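Local coordinates for DUF1285 domain-containing protein (Shewanella baltica, PDB 2RA9) that is of unknown function but belongs to a family with a fold of repeated structural motifs and may take part in signal transduction, at residues L93-S98 / V118-E123. Sequence-based numbering, arbitrary orientation.
With EDO (1,2-ethanediol), chain F.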
loop_
_atom_site.group_PDB
_atom_site.type_symbol
_atom_site.label_atom_id
_atom_site.label_comp_id
_atom_site.label_asym_id
_atom_site.label_seq_id
_atom_site.Cartn_x
_atom_site.Cartn_y
_atom_site.Cartn_z
ATOM N N LEU A 93 -12.616 -6.545 1.060
ATOM C CA LEU A 93 -11.596 -6.917 2.020
ATOM C C LEU A 93 -11.192 -5.732 2.881
ATOM O O LEU A 93 -11.197 -4.582 2.421
ATOM C CB LEU A 93 -10.346 -7.404 1.318
ATOM C CG LEU A 93 -10.350 -8.678 0.507
ATOM C CD1 LEU A 93 -8.935 -8.840 -0.129
ATOM C CD2 LEU A 93 -10.660 -9.810 1.386
ATOM N N ASN A 94 -10.828 -6.054 4.110
ATOM C CA ASN A 94 -9.996 -5.193 4.940
ATOM C C ASN A 94 -8.584 -5.723 4.797
ATOM O O ASN A 94 -8.376 -6.944 4.872
ATOM C CB ASN A 94 -10.397 -5.275 6.411
ATOM C CG ASN A 94 -11.783 -4.715 6.669
ATOM O OD1 ASN A 94 -12.166 -3.687 6.120
ATOM N ND2 ASN A 94 -12.556 -5.415 7.504
ATOM N N VAL A 95 -7.603 -4.836 4.578
ATOM C CA VAL A 95 -6.188 -5.247 4.540
ATOM C C VAL A 95 -5.382 -4.441 5.499
ATOM O O VAL A 95 -5.734 -3.284 5.801
ATOM C CB VAL A 95 -5.560 -5.194 3.131
ATOM C CG1 VAL A 95 -6.490 -5.912 2.102
ATOM C CG2 VAL A 95 -5.273 -3.715 2.671
ATOM N N SER A 96 -4.296 -5.035 5.965
ATOM C CA SER A 96 -3.346 -4.311 6.781
ATOM C C SER A 96 -1.946 -4.486 6.223
ATOM O O SER A 96 -1.670 -5.418 5.459
ATOM C CB SER A 96 -3.451 -4.723 8.244
ATOM O OG SER A 96 -3.018 -6.034 8.426
ATOM N N THR A 97 -1.066 -3.568 6.586
ATOM C CA THR A 97 0.213 -3.450 5.919
ATOM C C THR A 97 1.384 -3.650 6.898
ATOM O O THR A 97 1.227 -3.649 8.131
ATOM C CB THR A 97 0.362 -2.082 5.248
ATOM O OG1 THR A 97 0.469 -1.088 6.257
ATOM C CG2 THR A 97 -0.813 -1.788 4.340
ATOM N N SER A 98 2.593 -3.726 6.367
ATOM C CA SER A 98 3.776 -3.976 7.190
ATOM C C SER A 98 4.115 -2.847 8.143
ATOM O O SER A 98 4.807 -3.066 9.122
ATOM C CB SER A 98 4.980 -4.233 6.315
ATOM O OG SER A 98 5.333 -3.083 5.552
ATOM N N VAL A 118 1.315 -9.079 -7.165
ATOM C CA VAL A 118 -0.077 -8.696 -7.228
ATOM C C VAL A 118 -0.248 -7.456 -6.357
ATOM O O VAL A 118 0.326 -7.341 -5.273
ATOM C CB VAL A 118 -0.972 -9.804 -6.730
ATOM C CG1 VAL A 118 -2.448 -9.347 -6.682
ATOM C CG2 VAL A 118 -0.810 -11.043 -7.618
ATOM N N TYR A 119 -1.040 -6.526 -6.875
ATOM C CA TYR A 119 -1.296 -5.241 -6.212
ATOM C C TYR A 119 -2.772 -4.988 -6.049
ATOM O O TYR A 119 -3.534 -5.307 -6.925
ATOM C CB TYR A 119 -0.676 -4.084 -7.001
ATOM C CG TYR A 119 0.785 -4.236 -7.272
ATOM C CD1 TYR A 119 1.234 -4.987 -8.348
ATOM C CD2 TYR A 119 1.734 -3.597 -6.497
ATOM C CE1 TYR A 119 2.556 -5.107 -8.625
ATOM C CE2 TYR A 119 3.116 -3.736 -6.770
ATOM C CZ TYR A 119 3.513 -4.516 -7.809
ATOM O OH TYR A 119 4.842 -4.642 -8.110
ATOM N N LEU A 120 -3.178 -4.422 -4.909
ATOM C CA LEU A 120 -4.574 -4.080 -4.671
ATOM C C LEU A 120 -4.710 -2.577 -4.504
ATOM O O LEU A 120 -3.878 -1.955 -3.848
ATOM C CB LEU A 120 -5.129 -4.790 -3.423
ATOM C CG LEU A 120 -5.239 -6.322 -3.492
ATOM C CD1 LEU A 120 -5.584 -6.956 -2.142
ATOM C CD2 LEU A 120 -6.246 -6.761 -4.575
ATOM N N PRO A 121 -5.775 -1.981 -5.050
ATOM C CA PRO A 121 -5.875 -0.535 -4.945
ATOM C C PRO A 121 -6.485 -0.091 -3.614
ATOM O O PRO A 121 -7.434 -0.689 -3.118
ATOM C CB PRO A 121 -6.743 -0.162 -6.145
ATOM C CG PRO A 121 -7.650 -1.363 -6.325
ATOM C CD PRO A 121 -6.877 -2.550 -5.850
ATOM N N LEU A 122 -5.857 0.924 -3.031
ATOM C CA LEU A 122 -6.253 1.494 -1.762
ATOM C C LEU A 122 -6.626 2.946 -2.011
ATOM O O LEU A 122 -6.791 3.369 -3.153
ATOM C CB LEU A 122 -5.090 1.381 -0.757
ATOM C CG LEU A 122 -4.375 0.027 -0.710
ATOM C CD1 LEU A 122 -3.165 0.075 0.157
ATOM C CD2 LEU A 122 -5.314 -1.114 -0.307
ATOM N N GLU A 123 -6.680 3.739 -0.951
ATOM C CA GLU A 123 -7.103 5.130 -1.072
ATOM C C GLU A 123 -5.968 6.018 -1.515
ATOM O O GLU A 123 -4.822 5.614 -1.539
ATOM C CB GLU A 123 -7.664 5.617 0.269
ATOM C CG GLU A 123 -6.664 5.737 1.388
ATOM C CD GLU A 123 -6.511 4.506 2.274
ATOM O OE1 GLU A 123 -6.872 3.376 1.847
ATOM O OE2 GLU A 123 -6.017 4.691 3.420
HETATM C C1 EDO F . 3.630 -12.234 -4.138
HETATM O O1 EDO F . 4.683 -12.258 -5.112
HETATM C C2 EDO F . 2.433 -11.441 -4.650
HETATM O O2 EDO F . 2.745 -10.036 -4.796
#
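V95 of strand 93-97 meets L120 of strand 118-121 and L122 just past it, across the hollow side of one sheet that must curve strongly, since two other strands separate these in its order. The closest approach is V95 CG2 to L122 CD2, at 4.0 Å, and the two side chains cross at a slant. The first torsion of V95 (chi1 -49°) sets CG2 between its backbone N and carbonyl carbon and leaves CG1 anti to the carbonyl carbon, so the two methyls can serve different partners. V95 CG1 lies 4.5 Å from L120 CD1, which also stands 4.3 Å from L93 CD1; one leucine methyl thus bridges alternate residues of strand 93-97. Branched aliphatic side chains suit a setting in which L93, V95 and L120 are buried, and have no polar atom to satisfy. The backbones stay well apart, with 9.2 Å between V95 CA and L122 CA, so methyl packing does the joining.

The closeness does not extend over the whole interface, which buries just 140 Å². L122, just beyond the end of its strand, remains partly exposed. N94 and S96, which alternate with L93 and V95 along the strand, are partly exposed, as befits polar side chains turned from the apolar side; N94 OD1 is hydrogen-bonded to H104 ND1 of strand 102-106. At the far end of 118-123, V118 N donates a nearly straight bond (168°) to O2 of a 1,2-ethanediol, probably a crystallisation additive, which also bonds to L130 O.

Further apolar contacts surround the cluster: V106 of strand 102-106 touches both L120 and L122, and F84 of strand 79-86 lies against V95. Within the mixed sheet, strand 93-97 runs between antiparallel neighbours 102-106 and 79-86, while strand 118-121 lies between 127-130 and 112-113.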